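Local coordinates for uncharacterized protein (PDB 3L1W) that is of unknown function but belongs to the endonuclease/exonuclease/phosphatase family and may act as a 3'-5' RNA exonuclease, at residues N47-L52 / F58-A63; A143-I148 / E173-L178. All blocks are in the same frame, centred on the assembly; numbering follows the deposited sequence.

Contact 1: N47-L52 / F58-A63; sequences NQVRDL and FTCLSA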
ATOM      1  N   ASN A  47      -2.540 -18.091  20.348  1.00 19.72           N
ATOM      2  CA  ASN A  47      -1.182 -17.956  19.840  1.00 20.42           C
ATOM      3  C   ASN A  47      -1.055 -16.846  18.800  1.00 20.99           C
ATOM      4  O   ASN A  47      -0.049 -16.142  18.747  1.00 19.39           O
ATOM      5  CB  ASN A  47      -0.660 -19.289  19.293  1.00 19.19           C
ATOM      6  CG  ASN A  47      -1.411 -19.756  18.063  1.00 23.82           C
ATOM      7  OD1 ASN A  47      -2.642 -19.731  18.023  1.00 25.47           O
ATOM      8  ND2 ASN A  47      -0.672 -20.177  17.051  1.00 25.70           N
ATOM      9  N   GLN A  48      -2.086 -16.680  17.978  1.00 18.75           N
ATOM     10  CA  GLN A  48      -2.097 -15.628  16.967  1.00 16.63           C
ATOM     11  C   GLN A  48      -2.215 -14.251  17.623  1.00 18.61           C
ATOM     12  O   GLN A  48      -1.586 -13.290  17.190  1.00 16.20           O
ATOM     13  CB  GLN A  48      -3.250 -15.856  15.989  1.00 16.78           C
ATOM     14  CG  GLN A  48      -3.134 -17.188  15.261  1.00 14.75           C
ATOM     15  CD  GLN A  48      -4.328 -17.463  14.361  1.00 16.63           C
ATOM     16  OE1 GLN A  48      -5.308 -18.071  14.791  1.00 18.22           O
ATOM     17  NE2 GLN A  48      -4.250 -17.017  13.107  1.00 18.52           N
ATOM     18  N   VAL A  49      -3.010 -14.162  18.685  1.00 18.85           N
ATOM     19  CA  VAL A  49      -3.098 -12.911  19.432  1.00 15.38           C
ATOM     20  C   VAL A  49      -1.726 -12.562  20.017  1.00 16.85           C
ATOM     21  O   VAL A  49      -1.265 -11.420  19.916  1.00 18.50           O
ATOM     22  CB  VAL A  49      -4.148 -12.999  20.547  1.00 17.14           C
ATOM     23  CG1 VAL A  49      -4.127 -11.729  21.408  1.00 20.64           C
ATOM     24  CG2 VAL A  49      -5.532 -13.211  19.941  1.00 20.32           C
ATOM     25  N   ARG A  50      -1.066 -13.550  20.613  1.00 18.03           N
ATOM     26  CA  ARG A  50       0.273 -13.337  21.164  0.50 19.09           C
ATOM     27  C   ARG A  50       1.228 -12.834  20.086  1.00 19.69           C
ATOM     28  O   ARG A  50       2.007 -11.909  20.327  1.00 18.43           O
ATOM     29  CB  ARG A  50       0.835 -14.615  21.793  0.50 22.45           C
ATOM     30  CG  ARG A  50       0.188 -15.027  23.108  0.50 23.18           C
ATOM     31  CD  ARG A  50       1.065 -16.030  23.866  0.50 32.70           C
ATOM     32  NE  ARG A  50       1.211 -17.311  23.168  0.50 40.54           N
ATOM     33  CZ  ARG A  50       2.177 -17.590  22.294  0.50 39.22           C
ATOM     34  NH1 ARG A  50       3.092 -16.676  21.995  0.50 37.45           N
ATOM     35  NH2 ARG A  50       2.228 -18.784  21.713  0.50 38.93           N
ATOM     36  N   ASP A  51       1.160 -13.431  18.896  1.00 17.75           N
ATOM     37  CA  ASP A  51       2.008 -13.017  17.784  1.00 16.52           C
ATOM     38  C   ASP A  51       1.694 -11.597  17.314  1.00 17.67           C
ATOM     39  O   ASP A  51       2.607 -10.826  17.001  1.00 18.04           O
ATOM     40  CB  ASP A  51       1.904 -14.004  16.610  1.00 16.00           C
ATOM     41  CG  ASP A  51       2.623 -15.318  16.882  1.00 26.10           C
ATOM     42  OD1 ASP A  51       3.557 -15.343  17.717  1.00 25.03           O
ATOM     43  OD2 ASP A  51       2.256 -16.330  16.252  1.00 23.38           O
ATOM     44  N   LEU A  52       0.413 -11.233  17.257  1.00 16.16           N
ATOM     45  CA  LEU A  52       0.070  -9.860  16.890  1.00 15.93           C
ATOM     46  C   LEU A  52       0.675  -8.864  17.871  1.00 16.51           C
ATOM     47  O   LEU A  52       1.197  -7.830  17.463  1.00 16.58           O
ATOM     48  CB  LEU A  52      -1.443  -9.663  16.815  1.00 15.96           C
ATOM     49  CG  LEU A  52      -2.127 -10.367  15.644  1.00 16.48           C
ATOM     50  CD1 LEU A  52      -3.645 -10.226  15.745  1.00 20.95           C
ATOM     51  CD2 LEU A  52      -1.622  -9.820  14.325  1.00 15.95           C
ATOM     52  N   PHE A  58       1.186  -2.449  17.252  1.00 14.97           N
ATOM     53  CA  PHE A  58      -0.116  -2.012  17.776  1.00 13.93           C
ATOM     54  C   PHE A  58      -0.462  -2.472  19.190  1.00 14.53           C
ATOM     55  O   PHE A  58      -0.030  -3.527  19.643  1.00 16.67           O
ATOM     56  CB  PHE A  58      -1.239  -2.500  16.856  1.00 14.10           C
ATOM     57  CG  PHE A  58      -1.310  -1.777  15.554  1.00 13.90           C
ATOM     58  CD1 PHE A  58      -0.455  -2.104  14.523  1.00 17.53           C
ATOM     59  CD2 PHE A  58      -2.240  -0.770  15.357  1.00 19.00           C
ATOM     60  CE1 PHE A  58      -0.517  -1.427  13.303  1.00 17.05           C
ATOM     61  CE2 PHE A  58      -2.315  -0.090  14.147  1.00 16.13           C
ATOM     62  CZ  PHE A  58      -1.444  -0.415  13.116  1.00 16.97           C
ATOM     63  N   THR A  59      -1.268  -1.667  19.879  1.00 14.49           N
ATOM     64  CA  THR A  59      -1.940  -2.124  21.090  1.00 14.35           C
ATOM     65  C   THR A  59      -3.047  -3.066  20.640  1.00 15.18           C
ATOM     66  O   THR A  59      -3.665  -2.841  19.601  1.00 14.93           O
ATOM     67  CB  THR A  59      -2.509  -0.930  21.873  1.00 15.64           C
ATOM     68  OG1 THR A  59      -1.426  -0.076  22.261  1.00 17.66           O
ATOM     69  CG2 THR A  59      -3.230  -1.397  23.139  1.00 20.47           C
ATOM     70  N   CYS A  60      -3.267  -4.134  21.404  1.00 16.35           N
ATOM     71  CA  CYS A  60      -4.208  -5.184  21.035  1.00 17.97           C
ATOM     72  C   CYS A  60      -5.273  -5.400  22.096  1.00 20.03           C
ATOM     73  O   CYS A  60      -4.968  -5.792  23.220  1.00 20.16           O
ATOM     74  CB  CYS A  60      -3.456  -6.500  20.827  1.00 19.08           C
ATOM     75  SG  CYS A  60      -4.514  -7.876  20.334  1.00 23.69           S
ATOM     76  N   LEU A  61      -6.518  -5.129  21.722  1.00 16.02           N
ATOM     77  CA  LEU A  61      -7.685  -5.501  22.500  1.00 18.46           C
ATOM     78  C   LEU A  61      -8.182  -6.816  21.923  1.00 16.14           C
ATOM     79  O   LEU A  61      -8.295  -6.954  20.711  1.00 18.30           O
ATOM     80  CB  LEU A  61      -8.764  -4.441  22.313  1.00 19.27           C
ATOM     81  CG  LEU A  61     -10.177  -4.811  22.748  1.00 24.41           C
ATOM     82  CD1 LEU A  61     -10.259  -4.873  24.273  1.00 24.81           C
ATOM     83  CD2 LEU A  61     -11.159  -3.786  22.192  1.00 26.95           C
ATOM     84  N   SER A  62      -8.481  -7.793  22.772  1.00 17.98           N
ATOM     85  CA  SER A  62      -8.958  -9.067  22.241  1.00 16.44           C
ATOM     86  C   SER A  62      -9.965  -9.745  23.151  1.00 18.10           C
ATOM     87  O   SER A  62     -10.079  -9.414  24.327  1.00 20.41           O
ATOM     88  CB  SER A  62      -7.800 -10.030  21.962  1.00 17.69           C
ATOM     89  OG  SER A  62      -7.220 -10.495  23.168  1.00 22.45           O
ATOM     90  N   ALA A  63     -10.692 -10.698  22.578  1.00 18.10           N
ATOM     91  CA  ALA A  63     -11.659 -11.506  23.318  1.00 20.40           C
ATOM     92  C   ALA A  63     -11.870 -12.762  22.499  1.00 19.66           C
ATOM     93  O   ALA A  63     -11.608 -12.767  21.297  1.00 21.62           O
ATOM     94  CB  ALA A  63     -12.966 -10.753  23.490  1.00 20.80           C
TER

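Contact 2: A143-I148 / E173-L178; sequences AGMTVI and EEVHQL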
ATOM      1  N   ALA A 143     -29.554 -13.273  12.179  1.00 22.50           N
ATOM      2  CA  ALA A 143     -29.816 -13.397  13.611  1.00 21.25           C
ATOM      3  C   ALA A 143     -28.675 -12.833  14.445  1.00 22.17           C
ATOM      4  O   ALA A 143     -28.906 -12.159  15.452  1.00 23.46           O
ATOM      5  CB  ALA A 143     -30.088 -14.857  13.989  1.00 22.43           C
ATOM      6  N   GLY A 144     -27.439 -13.111  14.036  1.00 18.22           N
ATOM      7  CA  GLY A 144     -26.283 -12.598  14.749  1.00 19.61           C
ATOM      8  C   GLY A 144     -26.191 -11.084  14.709  1.00 19.53           C
ATOM      9  O   GLY A 144     -25.888 -10.445  15.712  1.00 19.88           O
HETATM   10  N   MSE A 145     -26.450 -10.505  13.539  1.00 18.28           N
HETATM   11  CA  MSE A 145     -26.384  -9.062  13.387  1.00 20.48           C
HETATM   12  C   MSE A 145     -27.514  -8.391  14.158  1.00 20.05           C
HETATM   13  O   MSE A 145     -27.349  -7.290  14.681  1.00 20.68           O
HETATM   14  CB  MSE A 145     -26.428  -8.664  11.908  1.00 21.74           C
HETATM   15  CG  MSE A 145     -26.464  -7.160  11.671  1.00 17.16           C
HETATM   16 SE   MSE A 145     -24.897  -6.237  12.390  0.70 22.64          SE
HETATM   17  CE  MSE A 145     -23.542  -7.136  11.334  1.00 18.20           C
ATOM     18  N   THR A 146     -28.651  -9.070  14.253  1.00 20.25           N
ATOM     19  CA  THR A 146     -29.776  -8.558  15.027  1.00 21.00           C
ATOM     20  C   THR A 146     -29.355  -8.380  16.484  1.00 23.61           C
ATOM     21  O   THR A 146     -29.665  -7.366  17.113  1.00 20.36           O
ATOM     22  CB  THR A 146     -30.996  -9.493  14.909  1.00 20.64           C
ATOM     23  OG1 THR A 146     -31.444  -9.510  13.542  1.00 24.90           O
ATOM     24  CG2 THR A 146     -32.143  -9.015  15.796  1.00 24.08           C
ATOM     25  N   VAL A 147     -28.638  -9.365  17.020  1.00 20.94           N
ATOM     26  CA  VAL A 147     -28.124  -9.263  18.384  1.00 22.83           C
ATOM     27  C   VAL A 147     -27.140  -8.098  18.533  1.00 24.16           C
ATOM     28  O   VAL A 147     -27.222  -7.339  19.492  1.00 21.07           O
ATOM     29  CB  VAL A 147     -27.470 -10.580  18.851  1.00 20.43           C
ATOM     30  CG1 VAL A 147     -26.882 -10.418  20.252  1.00 22.49           C
ATOM     31  CG2 VAL A 147     -28.487 -11.704  18.827  1.00 21.65           C
ATOM     32  N   ILE A 148     -26.213  -7.940  17.588  1.00 19.88           N
ATOM     33  CA  ILE A 148     -25.305  -6.795  17.645  1.00 17.10           C
ATOM     34  C   ILE A 148     -26.086  -5.485  17.697  1.00 19.76           C
ATOM     35  O   ILE A 148     -25.826  -4.622  18.535  1.00 21.59           O
ATOM     36  CB  ILE A 148     -24.359  -6.755  16.421  1.00 17.34           C
ATOM     37  CG1 ILE A 148     -23.467  -7.995  16.416  1.00 19.21           C
ATOM     38  CG2 ILE A 148     -23.517  -5.458  16.404  1.00 16.90           C
ATOM     39  CD1 ILE A 148     -22.462  -8.027  15.285  1.00 22.20           C
ATOM     40  N   GLU A 173     -27.649 -10.376   0.551  1.00 19.92           N
ATOM     41  CA  GLU A 173     -28.270 -11.076   1.686  1.00 23.49           C
ATOM     42  C   GLU A 173     -29.078 -10.150   2.585  1.00 22.37           C
ATOM     43  O   GLU A 173     -28.796  -8.956   2.665  1.00 20.70           O
ATOM     44  CB  GLU A 173     -27.226 -11.813   2.541  1.00 23.58           C
ATOM     45  CG  GLU A 173     -26.638 -13.051   1.888  1.00 23.22           C
ATOM     46  CD  GLU A 173     -26.156 -14.086   2.903  1.00 24.03           C
ATOM     47  OE1 GLU A 173     -26.312 -13.860   4.128  1.00 19.95           O
ATOM     48  OE2 GLU A 173     -25.627 -15.129   2.464  1.00 21.10           O
ATOM     49  N   GLU A 174     -30.061 -10.727   3.275  1.00 20.49           N
ATOM     50  CA  GLU A 174     -30.933  -9.973   4.175  1.00 24.47           C
ATOM     51  C   GLU A 174     -30.159  -9.180   5.214  1.00 20.89           C
ATOM     52  O   GLU A 174     -30.539  -8.065   5.563  1.00 21.72           O
ATOM     53  CB  GLU A 174     -31.933 -10.901   4.888  1.00 28.08           C
ATOM     54  CG  GLU A 174     -33.132 -11.316   4.059  1.00 43.48           C
ATOM     55  CD  GLU A 174     -34.229 -11.946   4.912  1.00 55.37           C
ATOM     56  OE1 GLU A 174     -34.871 -11.213   5.698  1.00 52.07           O
ATOM     57  OE2 GLU A 174     -34.449 -13.172   4.797  1.00 61.95           O
ATOM     58  N   VAL A 175     -29.072  -9.750   5.724  1.00 18.86           N
ATOM     59  CA  VAL A 175     -28.310  -9.061   6.752  1.00 18.98           C
ATOM     60  C   VAL A 175     -27.846  -7.677   6.283  1.00 22.17           C
ATOM     61  O   VAL A 175     -27.811  -6.738   7.071  1.00 19.67           O
ATOM     62  CB  VAL A 175     -27.126  -9.912   7.280  1.00 19.81           C
ATOM     63  CG1 VAL A 175     -26.089 -10.151   6.189  1.00 17.93           C
ATOM     64  CG2 VAL A 175     -26.493  -9.237   8.511  1.00 19.32           C
ATOM     65  N   HIS A 176     -27.518  -7.538   4.998  1.00 19.89           N
ATOM     66  CA  HIS A 176     -27.068  -6.243   4.493  1.00 17.43           C
ATOM     67  C   HIS A 176     -28.216  -5.246   4.424  1.00 19.23           C
ATOM     68  O   HIS A 176     -28.028  -4.054   4.654  1.00 20.09           O
ATOM     69  CB  HIS A 176     -26.382  -6.381   3.128  1.00 16.98           C
ATOM     70  CG  HIS A 176     -25.032  -7.014   3.207  1.00 17.18           C
ATOM     71  ND1 HIS A 176     -23.931  -6.358   3.713  1.00 17.96           N
ATOM     72  CD2 HIS A 176     -24.609  -8.255   2.869  1.00 19.68           C
ATOM     73  CE1 HIS A 176     -22.883  -7.161   3.665  1.00 18.39           C
ATOM     74  NE2 HIS A 176     -23.270  -8.322   3.163  1.00 16.81           N
ATOM     75  N   GLN A 177     -29.406  -5.733   4.109  1.00 19.84           N
ATOM     76  CA  GLN A 177     -30.586  -4.874   4.082  0.50 22.48           C
ATOM     77  C   GLN A 177     -30.858  -4.329   5.475  1.00 24.22           C
ATOM     78  O   GLN A 177     -31.224  -3.165   5.647  1.00 25.43           O
ATOM     79  CB  GLN A 177     -31.811  -5.630   3.551  0.50 24.91           C
ATOM     80  CG  GLN A 177     -31.738  -5.929   2.061  0.50 29.76           C
ATOM     81  CD  GLN A 177     -31.565  -4.672   1.228  0.50 34.79           C
ATOM     82  OE1 GLN A 177     -30.532  -4.471   0.584  0.50 37.76           O
ATOM     83  NE2 GLN A 177     -32.574  -3.808   1.248  0.50 31.14           N
ATOM     84  N   LEU A 178     -30.659  -5.169   6.487  1.00 21.18           N
ATOM     85  CA  LEU A 178     -30.872  -4.747   7.867  1.00 22.41           C
ATOM     86  C   LEU A 178     -29.849  -3.688   8.266  1.00 22.99           C
ATOM     87  O   LEU A 178     -30.180  -2.638   8.833  1.00 21.50           O
ATOM     88  CB  LEU A 178     -30.772  -5.947   8.811  1.00 22.79           C
ATOM     89  CG  LEU A 178     -30.871  -5.640  10.306  1.00 24.96           C
ATOM     90  CD1 LEU A 178     -32.217  -5.022  10.627  1.00 29.41           C
ATOM     91  CD2 LEU A 178     -30.652  -6.905  11.117  1.00 27.67           C
TER

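Contact 1: N47-L52 / F58-A63
Val-49 reaches from helix 46-55 to the edge strand 59-64 with one methyl, CG1, which lies against both Cys-60 and Ser-62. Its two neighbours approach from the strand side, about 75° apart as seen from the methyl: Ser-62 OG lies 3.8 Å from Val-49 CG1, and Cys-60 SG sits 4.0 Å from that same methyl. Val-49 CG1 also grazes the root of the serine, with Ser-62 CB at 4.1 Å. The valine torsion explains the reach: chi1 of 174° turns CG1 away from the backbone N and out to the strand, while CG2 stays beside that N. Cys-60 answers in the same way, with its sulfur extended from the strand (chi1 -179°). Because they are two apart on an extended chain, Cys-60 and Ser-62 present their side chains on one face, while Leu-61 points from the other.

This is one piece of a beta-alpha-beta crossover. Strand 38-44 leads into helix 46-55, which returns to strand 59-64, parallel to the first, with strand 73-78 inserted between them. Helix 46-55 lies, with helix 20-34, on the outer face of the sheet. Leu-61 and Ala-63 pack on Leu-113 of the second sheet, as expected for the two-sheet sandwich of DNase I-like proteins. No hydrogen bond joins the two segments, and the helix rests on the strand by van der Waals contact alone. Val-49 touches Val-44 of strand 38-44 as well, and Cys-60 is packed against Ala-75 and Leu-77 of strand 73-78.

Contact 2: A143-I148 / E173-L178
Met-145, present as selenomethionine, meets Val-175 already at its CB, which is only 3.4 Å from Val-175 CG2, tighter than normal carbon-carbon contact. One atom further, Met-145 CG is still 3.8 Å from Val-175 CG2, and it comes within 4.2 Å of Leu-178 CD2. Here the chain turns: with chi2 at 60° and chi3 at 61°, Met-145 SE swings away to 5.2 Å from Val-175 CG2, and the second bend brings CE back to 4.6 Å from that methyl. Beyond the two helices the residue packs on Phe-167 and on Val-131 of strand 126-132. The Met-145 and Val-175 side chains cross at about a right angle. Thr-146 closes one side of the interface, its OG1 lying 3.6 Å from Leu-178 CD2; that hydroxyl is hydrogen-bonded to Leu-142 O, so its polar need is met within its own helix even though a methyl lies against it. Glu-173, at the N-cap position of the second helix, adds a salt bridge to Arg-141. The short axes run 9.8 Å apart at 20°, a nearly parallel helix pair on the outer face of one sheet, the outer layer of the alpha/beta sandwich seen in DNase I-like proteins.

Contact 1 and contact 2 lie on opposite sides of the chain's centre, about 14 and 15 Å from it, and their own centres are 27 Å apart. They do not touch: the nearest atoms are about 13 Å from each other. Contact 1 lays an outer helix on an edge strand of one sheet; contact 2 pairs two outer helices over the other. Contact 2 is backed by Phe-167 and Ala-169, in and next to a Gly-Asp-Phe-Asn sequence that carries active-site residues in relatives, and it probably packs behind that loop. Contact 1 lies on the helix directly after strand 38-44. No ligand is bound, so the site itself remains inferred.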